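Local coordinates for protein chinitase A (Streptomyces coelicolor, PDB 3EBV) that probably cleaves chitin internally as a family 18 glycoside hydrolase, this chain being the TIM-barrel catalytic domain of a longer protein, at residues Val176-Tyr181 and Thr203-Ile208; Thr185-Gly188 and Lys192-Ala195; Gly197-Leu202 and Asn241-Cys246; Gln209-Leu214 and Lys257-Tyr262. One frame throughout, in Å; residues are numbered along the deposited sequence. Where two conformers were deposited one is given.

Interaction 1 of 4, residues Val176-Tyr181 and Thr203-Ile208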
# COMPACT_ATOMS: atom_id res chain seq x y z
N VAL A 176 6.09 2.09 -2.94
CA VAL A 176 6.09 1.94 -1.48
C VAL A 176 5.07 2.93 -0.96
O VAL A 176 5.31 4.14 -0.94
CB VAL A 176 7.46 2.22 -0.85
CG1 VAL A 176 7.40 2.07 0.66
CG2 VAL A 176 8.51 1.20 -1.40
N ASN A 177 3.92 2.41 -0.53
CA ASN A 177 2.88 3.23 0.13
C ASN A 177 3.06 3.11 1.65
O ASN A 177 2.41 2.30 2.31
CB ASN A 177 1.48 2.72 -0.23
CG ASN A 177 1.12 2.93 -1.70
OD1 ASN A 177 1.32 4.03 -2.26
ND2 ASN A 177 0.50 1.88 -2.33
N MSE A 178 4.01 3.86 2.20
CA MSE A 178 4.20 3.77 3.66
C MSE A 178 2.95 4.22 4.42
O MSE A 178 2.17 5.05 3.93
CB MSE A 178 5.43 4.59 4.12
CG MSE A 178 5.69 4.43 5.61
SE MSE A 178 7.48 5.15 6.04
CE MSE A 178 7.12 7.04 5.93
N GLN A 179 2.78 3.62 5.62
CA GLN A 179 1.65 3.95 6.48
C GLN A 179 2.11 5.12 7.38
O GLN A 179 2.79 4.93 8.41
CB GLN A 179 1.27 2.75 7.36
CG GLN A 179 0.89 1.52 6.55
CD GLN A 179 0.56 0.35 7.49
OE1 GLN A 179 -0.15 0.52 8.49
NE2 GLN A 179 1.10 -0.82 7.17
N TYR A 180 1.76 6.34 6.97
CA TYR A 180 2.16 7.53 7.75
C TYR A 180 1.17 7.76 8.92
O TYR A 180 0.54 8.84 9.06
CB TYR A 180 2.19 8.79 6.85
CG TYR A 180 3.27 8.77 5.79
CD1 TYR A 180 4.40 9.59 5.90
CD2 TYR A 180 3.14 7.96 4.66
CE1 TYR A 180 5.38 9.62 4.89
CE2 TYR A 180 4.13 7.94 3.68
CZ TYR A 180 5.25 8.78 3.78
OH TYR A 180 6.22 8.74 2.81
N TYR A 181 0.94 6.69 9.69
CA TYR A 181 -0.12 6.73 10.72
C TYR A 181 0.08 5.57 11.68
O TYR A 181 0.93 4.70 11.47
CB TYR A 181 -1.52 6.69 10.07
CG TYR A 181 -1.76 5.51 9.13
CD1 TYR A 181 -2.29 4.30 9.60
CD2 TYR A 181 -1.57 5.65 7.77
CE1 TYR A 181 -2.54 3.22 8.70
CE2 TYR A 181 -1.85 4.59 6.87
CZ TYR A 181 -2.33 3.39 7.34
OH TYR A 181 -2.54 2.38 6.45
N THR A 203 5.92 15.07 4.46
CA THR A 203 6.99 15.49 3.54
C THR A 203 8.38 15.12 4.01
O THR A 203 9.22 14.68 3.19
CB THR A 203 6.90 17.03 3.27
OG1 THR A 203 7.00 17.72 4.53
CG2 THR A 203 5.58 17.39 2.62
N ALA A 204 8.66 15.31 5.31
CA ALA A 204 9.97 15.02 5.84
C ALA A 204 10.33 13.53 5.87
O ALA A 204 11.51 13.17 5.75
CB ALA A 204 10.15 15.67 7.22
N LEU A 205 9.32 12.68 6.09
CA LEU A 205 9.58 11.24 6.06
C LEU A 205 9.59 10.72 4.62
O LEU A 205 10.41 9.83 4.32
CB LEU A 205 8.53 10.48 6.89
CG LEU A 205 8.85 10.39 8.39
CD1 LEU A 205 8.95 11.74 9.09
CD2 LEU A 205 7.77 9.54 9.08
N ALA A 206 8.72 11.23 3.73
CA ALA A 206 8.81 10.84 2.31
C ALA A 206 10.18 11.21 1.74
O ALA A 206 10.75 10.46 0.94
CB ALA A 206 7.70 11.48 1.51
N CYS A 207 10.72 12.33 2.18
CA CYS A 207 12.06 12.77 1.75
C CYS A 207 13.13 11.69 2.00
O CYS A 207 14.08 11.55 1.21
CB CYS A 207 12.38 14.05 2.56
SG CYS A 207 14.03 14.72 2.33
N ILE A 208 13.04 10.93 3.09
CA ILE A 208 14.06 9.92 3.36
C ILE A 208 14.06 8.90 2.20
O ILE A 208 15.12 8.44 1.77
CB ILE A 208 13.77 9.16 4.69
CG1 ILE A 208 13.72 10.11 5.89
CG2 ILE A 208 14.81 8.07 4.94
CD1 ILE A 208 13.19 9.44 7.14

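Interaction 2 of 4, residues Thr185-Gly188 and Lys192-Ala195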
# COMPACT_ATOMS: atom_id res chain seq x y z
N THR A 185 6.50 9.54 17.21
CA THR A 185 7.32 10.53 16.50
C THR A 185 8.47 9.83 15.79
O THR A 185 8.95 8.75 16.19
CB THR A 185 7.84 11.64 17.43
OG1 THR A 185 8.61 11.04 18.47
CG2 THR A 185 6.68 12.47 18.03
N MSE A 186 8.91 10.45 14.69
CA MSE A 186 9.92 9.90 13.82
C MSE A 186 10.88 10.97 13.36
O MSE A 186 10.52 12.15 13.36
CB MSE A 186 9.24 9.31 12.57
CG MSE A 186 8.38 8.08 12.88
SE MSE A 186 9.51 6.52 13.25
CE MSE A 186 8.36 5.64 14.61
N LEU A 187 12.07 10.58 12.91
CA LEU A 187 13.01 11.56 12.32
C LEU A 187 12.67 11.79 10.85
O LEU A 187 12.30 10.83 10.12
CB LEU A 187 14.45 11.09 12.43
CG LEU A 187 14.91 10.80 13.84
CD1 LEU A 187 16.38 10.41 13.78
CD2 LEU A 187 14.80 12.07 14.67
N GLY A 188 12.81 13.03 10.38
CA GLY A 188 12.73 13.28 8.95
C GLY A 188 14.10 13.23 8.29
O GLY A 188 15.11 12.91 8.96
N LYS A 192 15.43 15.87 12.10
CA LYS A 192 14.55 16.50 13.13
C LYS A 192 13.36 15.61 13.43
O LYS A 192 12.98 14.80 12.59
CB LYS A 192 14.08 17.89 12.66
CG LYS A 192 15.20 18.88 12.34
CD LYS A 192 14.65 20.30 12.15
CE LYS A 192 15.81 21.28 12.14
NZ LYS A 192 15.32 22.71 11.88
N VAL A 193 12.76 15.78 14.61
CA VAL A 193 11.63 14.94 15.05
C VAL A 193 10.32 15.54 14.58
O VAL A 193 10.04 16.75 14.81
CB VAL A 193 11.62 14.85 16.61
CG1 VAL A 193 10.38 14.10 17.09
CG2 VAL A 193 12.91 14.21 17.12
N TYR A 194 9.51 14.71 13.96
CA TYR A 194 8.19 15.10 13.48
C TYR A 194 7.13 14.17 14.04
O TYR A 194 7.41 13.01 14.42
CB TYR A 194 8.12 15.06 11.92
CG TYR A 194 9.05 16.10 11.31
CD1 TYR A 194 8.61 17.41 11.17
CD2 TYR A 194 10.37 15.77 10.93
CE1 TYR A 194 9.46 18.39 10.65
CE2 TYR A 194 11.23 16.75 10.41
CZ TYR A 194 10.74 18.06 10.28
OH TYR A 194 11.56 19.09 9.77
N ALA A 195 5.91 14.68 14.08
CA ALA A 195 4.77 13.96 14.65
C ALA A 195 3.69 13.68 13.63
O ALA A 195 3.43 14.53 12.74
CB ALA A 195 4.16 14.79 15.77

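Interaction 3 of 4, residues Gly197-Leu202 and Asn241-Cys246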
# COMPACT_ATOMS: atom_id res chain seq x y z
N GLY A 197 0.04 13.24 11.80
CA GLY A 197 -1.07 14.18 11.74
C GLY A 197 -0.70 15.59 11.30
O GLY A 197 -1.50 16.51 11.48
N THR A 198 0.49 15.74 10.71
CA THR A 198 0.96 17.05 10.24
C THR A 198 1.49 16.94 8.80
O THR A 198 1.97 15.86 8.39
CB THR A 198 2.09 17.59 11.13
OG1 THR A 198 3.24 16.73 11.09
CG2 THR A 198 1.65 17.81 12.61
N VAL A 199 1.43 18.03 8.05
CA VAL A 199 1.97 18.00 6.69
C VAL A 199 3.47 17.65 6.73
O VAL A 199 3.96 16.90 5.87
CB VAL A 199 1.72 19.34 5.95
CG1 VAL A 199 2.46 20.43 6.56
CG2 VAL A 199 2.15 19.23 4.47
N ASP A 200 4.22 18.14 7.72
CA ASP A 200 5.67 17.92 7.78
C ASP A 200 6.02 16.44 8.01
O ASP A 200 7.05 15.96 7.54
CB ASP A 200 6.31 18.72 8.95
CG ASP A 200 6.51 20.20 8.66
OD1 ASP A 200 6.43 20.64 7.49
OD2 ASP A 200 6.78 20.90 9.67
N PHE A 201 5.17 15.72 8.74
CA PHE A 201 5.44 14.27 8.92
C PHE A 201 5.42 13.60 7.56
O PHE A 201 6.26 12.73 7.28
CB PHE A 201 4.34 13.69 9.78
CG PHE A 201 4.61 12.30 10.35
CD1 PHE A 201 5.51 12.10 11.39
CD2 PHE A 201 3.87 11.22 9.86
CE1 PHE A 201 5.67 10.80 11.96
CE2 PHE A 201 4.04 9.92 10.44
CZ PHE A 201 4.90 9.71 11.46
N LEU A 202 4.48 13.99 6.70
CA LEU A 202 4.41 13.40 5.36
C LEU A 202 5.63 13.77 4.53
O LEU A 202 6.28 12.92 3.93
CB LEU A 202 3.12 13.82 4.65
CG LEU A 202 1.82 13.54 5.44
CD1 LEU A 202 0.60 13.93 4.65
CD2 LEU A 202 1.74 12.05 5.85
N ASN A 241 -3.14 16.73 0.22
CA ASN A 241 -2.94 17.48 -1.05
C ASN A 241 -1.83 18.50 -0.90
O ASN A 241 -1.05 18.67 -1.82
CB ASN A 241 -4.26 18.14 -1.49
CG ASN A 241 -5.32 17.10 -1.80
OD1 ASN A 241 -5.00 15.93 -2.07
ND2 ASN A 241 -6.59 17.53 -1.83
N ALA A 242 -1.74 19.15 0.27
CA ALA A 242 -0.62 20.06 0.51
C ALA A 242 0.72 19.33 0.48
O ALA A 242 1.71 19.84 -0.10
CB ALA A 242 -0.80 20.79 1.81
N ALA A 243 0.80 18.17 1.11
CA ALA A 243 2.06 17.43 1.09
C ALA A 243 2.44 17.03 -0.35
O ALA A 243 3.61 17.05 -0.73
CB ALA A 243 1.93 16.16 1.99
N LEU A 244 1.44 16.58 -1.11
CA LEU A 244 1.68 16.24 -2.52
C LEU A 244 2.21 17.46 -3.29
O LEU A 244 3.17 17.31 -4.04
CB LEU A 244 0.38 15.73 -3.17
CG LEU A 244 -0.09 14.36 -2.65
CD1 LEU A 244 -1.53 14.18 -3.20
CD2 LEU A 244 0.83 13.24 -3.11
N ASP A 245 1.58 18.61 -3.06
CA ASP A 245 2.03 19.88 -3.70
C ASP A 245 3.46 20.18 -3.27
O ASP A 245 4.29 20.63 -4.08
CB ASP A 245 1.13 21.03 -3.29
CG ASP A 245 -0.25 20.95 -3.93
OD1 ASP A 245 -0.44 20.09 -4.84
OD2 ASP A 245 -1.08 21.77 -3.50
N CYS A 246 3.73 20.03 -1.98
CA CYS A 246 5.05 20.42 -1.49
C CYS A 246 6.15 19.59 -2.16
O CYS A 246 7.18 20.12 -2.67
CB CYS A 246 5.05 20.28 0.04
SG CYS A 246 6.67 20.59 0.84

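Interaction 4 of 4, residues Gln209-Leu214 and Lys257-Tyr262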
# COMPACT_ATOMS: atom_id res chain seq x y z
N GLN A 209 12.86 8.53 1.73
CA GLN A 209 12.75 7.59 0.59
C GLN A 209 13.25 8.22 -0.71
O GLN A 209 14.01 7.58 -1.47
CB GLN A 209 11.29 7.15 0.45
CG GLN A 209 10.85 6.34 1.66
CD GLN A 209 9.35 6.07 1.70
OE1 GLN A 209 8.72 5.85 0.68
NE2 GLN A 209 8.81 6.08 2.91
N LEU A 210 12.83 9.46 -0.97
CA LEU A 210 13.17 10.17 -2.21
C LEU A 210 14.65 10.48 -2.33
O LEU A 210 15.16 10.59 -3.46
CB LEU A 210 12.32 11.43 -2.39
CG LEU A 210 10.80 11.20 -2.47
CD1 LEU A 210 10.02 12.45 -2.06
CD2 LEU A 210 10.45 10.73 -3.91
N GLU A 211 15.31 10.68 -1.19
CA GLU A 211 16.76 10.93 -1.17
C GLU A 211 17.55 9.64 -0.95
O GLU A 211 18.80 9.68 -0.97
CB GLU A 211 17.12 11.98 -0.07
CG GLU A 211 16.48 13.33 -0.31
CD GLU A 211 16.94 14.40 0.70
OE1 GLU A 211 17.52 14.03 1.77
OE2 GLU A 211 16.70 15.60 0.40
N GLY A 212 16.87 8.50 -0.73
CA GLY A 212 17.56 7.30 -0.31
C GLY A 212 17.58 6.19 -1.35
O GLY A 212 17.83 5.04 -1.00
N GLY A 213 17.29 6.54 -2.59
CA GLY A 213 17.48 5.60 -3.71
C GLY A 213 16.23 5.07 -4.37
O GLY A 213 16.32 4.29 -5.33
N LEU A 214 15.05 5.45 -3.88
CA LEU A 214 13.77 5.12 -4.55
C LEU A 214 13.41 6.20 -5.54
O LEU A 214 13.63 7.41 -5.27
CB LEU A 214 12.65 4.90 -3.52
CG LEU A 214 12.89 3.71 -2.59
CD1 LEU A 214 11.78 3.69 -1.56
CD2 LEU A 214 12.91 2.37 -3.36
N LYS A 257 10.95 22.02 4.20
CA LYS A 257 11.07 22.26 2.75
C LYS A 257 12.04 21.27 2.12
O LYS A 257 13.23 21.28 2.40
CB LYS A 257 11.58 23.70 2.52
CG LYS A 257 11.82 24.01 1.00
CD LYS A 257 10.50 24.03 0.25
CE LYS A 257 10.67 24.27 -1.28
NZ LYS A 257 11.27 23.05 -1.94
N PRO A 258 11.49 20.35 1.28
CA PRO A 258 12.42 19.47 0.59
C PRO A 258 13.44 20.26 -0.24
O PRO A 258 13.13 21.34 -0.75
CB PRO A 258 11.51 18.64 -0.33
CG PRO A 258 10.11 18.73 0.27
CD PRO A 258 10.07 20.12 0.93
N SER A 259 14.63 19.70 -0.43
CA SER A 259 15.61 20.41 -1.24
C SER A 259 15.26 20.45 -2.70
O SER A 259 15.66 21.36 -3.41
CB SER A 259 16.99 19.80 -1.08
OG SER A 259 17.42 19.90 0.27
N LYS A 260 14.52 19.43 -3.16
CA LYS A 260 14.17 19.29 -4.57
C LYS A 260 12.67 19.18 -4.77
O LYS A 260 11.90 19.13 -3.79
CB LYS A 260 14.85 18.03 -5.16
CG LYS A 260 16.37 18.14 -5.27
CD LYS A 260 16.97 16.80 -5.74
CE LYS A 260 18.42 16.74 -5.35
NZ LYS A 260 19.22 17.54 -6.30
N THR A 261 12.24 19.21 -6.04
CA THR A 261 10.87 18.84 -6.41
C THR A 261 10.94 17.48 -7.08
O THR A 261 11.97 17.10 -7.64
CB THR A 261 10.20 19.81 -7.39
OG1 THR A 261 11.01 19.95 -8.56
CG2 THR A 261 9.97 21.20 -6.75
N TYR A 262 9.84 16.73 -6.95
CA TYR A 262 9.73 15.35 -7.42
C TYR A 262 8.40 15.22 -8.15
O TYR A 262 7.44 14.63 -7.63
CB TYR A 262 9.76 14.41 -6.21
CG TYR A 262 11.02 14.53 -5.41
CD1 TYR A 262 12.17 13.81 -5.77
CD2 TYR A 262 11.06 15.37 -4.29
CE1 TYR A 262 13.31 13.90 -5.02
CE2 TYR A 262 12.22 15.47 -3.55
CZ TYR A 262 13.34 14.74 -3.91
OH TYR A 262 14.51 14.82 -3.17
O HOH W 1 16.72 13.38 -4.18
O HOH W 2 14.82 16.76 -1.35
O HOH W 3 15.89 17.92 1.61

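Interaction 1 of 4, residues Val176-Tyr181 and Thr203-Ile208
Tyr180 reaches across to helix 199-210, and its hydroxyl comes to rest on carbon: OH lies 3.4 Å from CA of Ala206 and 3.4 Å from CB of Ala206. The backbone N of Ala206 sits at the ring's edge, in its plane, and Tyr180 CE1 touches Leu205 CB at 3.8 Å. A second finger, the selenomethionine Met178, crosses Leu205 at about a right angle and puts its CE 3.8 Å from Leu205 CB. That methyl also lies 3.2 Å above the plane of the Tyr180 ring, shifted toward its rim, so the two residues pack on each other as well as on the helix. Met178 sends CG anti to the backbone N (chi1 -177°) and then bends at chi3 (75°), which swings CE round to the ring. Tyr180, the centre of an inverse gamma turn, follows strand 175-179, whose neighbours in the parallel barrel are strands 145-148 and 219-224. Gln179, between the two packing residues, faces the barrel interior instead, where NE2 bonds Glu121 OE2 and Ala149 O; Glu121 closes the DxxDxDxE signature of family 18. Strand 175-179, helix 199-210 and strand 219-224 form a beta-alpha-beta crossover. With all four touching residues buried and 156 Å² covered, van der Waals packing joins the two, with the buried Tyr180 hydroxyl set against Ala206 carbons and no hydrogen bond between the two segments.

Interaction 2 of 4, residues Thr185-Gly188 and Lys192-Ala195
Met186 and Tyr194 face each other as the hydrogen-bonded pair of a small antiparallel beta hairpin, and the tight part of the contact is its backbone. Tyr194 N donates its N-H to Met186 O at 2.8 Å, almost straight at 172°; the return bond, from Met186 N to Tyr194 O, spans 3.0 Å with the donor in the carbonyl plane. A third bond nearer the turn, Gly188 N to Lys192 O at 2.8 Å, carries the pairing past Leu187 and Val193, a non-hydrogen-bonded pair. Here the Tyr194 ring turns its edge to the glycine, CD2 lying 3.7 Å from Gly188 N. A CB on Gly188 would fall 2.9 Å from Tyr194 CE2, a clash, so this ring position depends on the missing side chain. Beyond the ring, Tyr194 OH bonds Asp190 OD2 within the turn, while Asp190 OD1 takes the N-H of Lys192. An alanine in place of Tyr194 would probably leave Asp190 OD2 without this mate and open a gap beside Gly188. The other face is solvent-exposed and looser: Leu187 CD2 meets Val193 CG2 at 3.8 Å, and Thr185 CB lies 3.6 Å from Val193 CG1. The hairpin therefore owes its pairing chiefly to main-chain bonds, while the bare Gly188 makes room for the ring, with the tyrosine-aspartate bond added on the Tyr194 face and thin aliphatic contacts on the Leu187-Val193 face.

Interaction 3 of 4, residues Gly197-Leu202 and Asn241-Cys246
Thr198 OG1, just before the Val199 that meets Ala243, is gripped twice: it accepts the N-H of Phe201 at 3.2 Å (148° at the hydrogen) and donates to the carbonyl O of Ala195. The first of these is an N-cap bond, and it fixes where helix 199-210 starts, placing Val199 in its first turn. From there Val199 extends CG2 against the backbone of helix 237-249, 3.8 Å from Ala243 N and 4.0 Å from Ala243 CB. Its chi1 of 66° puts CG2 anti to the backbone N, the direction that faces the second helix. One turn on, Leu202 closes over the same alanine: Leu202 CB and Leu202 CD1 each approach Ala243 CB to 3.7 Å, so that the methyl is held between the root and one branch of the leucine. Because Ala243 carries so little bulk, the chains come close, with 5.6 Å from Val199 CA to Ala243 CA. The contact is small, 144 Å², and its side-chain contacts are apolar. At its margin Asp200 OD1 accepts from Phe256 N and Asp200 OD2 bonds Ser255 OG, tying the loop after helix 237-249 to this helix start. Both helices belong to the outer layer of the TIM barrel and share strand 219-224 beneath them, Leu202 resting on its Leu223 and Ala243 on its Leu221.

Interaction 4 of 4, residues Gln209-Leu214 and Lys257-Tyr262
Leu210 lies over one face of the Tyr262 ring in a CH-pi contact, at the outer layer of the TIM barrel, where the end of helix 199-210 meets the loop leading from helix 237-249 to strand 267-271. The evidence is direct: Leu210 CB stands 3.9 Å from the centroid of the Tyr262 ring, 20° off the normal, and is shifted toward the rim near CE1 and CZ. With chi1 at -61°, the isobutyl group runs back across the ring and its branches spread toward the two ring edges over the same face, CD1 of Leu210 3.8 Å from CD2 of Tyr262 and CD2 of Leu210 4.0 Å from CD1 of Tyr262. Glu211 takes a different approach, crossing the tyrosine at about a right angle, with its CG against the phenol oxygen and its carboxylate plane 54° from the ring. Its charged end meets the loop through water: water 2 donates to Glu211 OE2 at 2.8 Å, accepts the N-H of Lys260, and is hydrogen-bonded to Tyr262 OH at 2.7 Å. Water 3 also donates to OE2, so two waters grip the one carboxylate oxygen. Water 1 lies at the ring's edge in its plane, 2.8 Å from Tyr262 OH. A leucine in place of Tyr262 would probably lose the flat surface under Leu210 and leave waters 1 and 2 without their phenol partner. Leu247 of helix 237-249 touches Leu210 and shares a backbone hydrogen bond with Tyr262. Water 1 in turn donates to the carbonyl O of Leu210 at 3.3 Å.

Helix 199-210 unites three of the contacts: its first turn serves interaction 3, its middle interaction 1 and its last residues interaction 4, whose centres lie about 10 Å (1 to 3), 11 Å (1 to 4) and 14 Å (3 to 4) apart. Leu202 CD2 touches Tyr180 CB at 3.4 Å, and Gln209 NE2 lies 3.5 Å from Met178 SE, so segment 176-181 packs on helix residues from all three contacts. Interaction 2 is nested within the loop that interaction 1 closes; the Cys189-Cys207 disulfide ties its turn to the helix. Interactions 3 and 4 meet where Cys246 SG approaches Pro258 CD at 3.4 Å. Interaction 1 adjoins the probable active site, where Gln179 bonds Glu121.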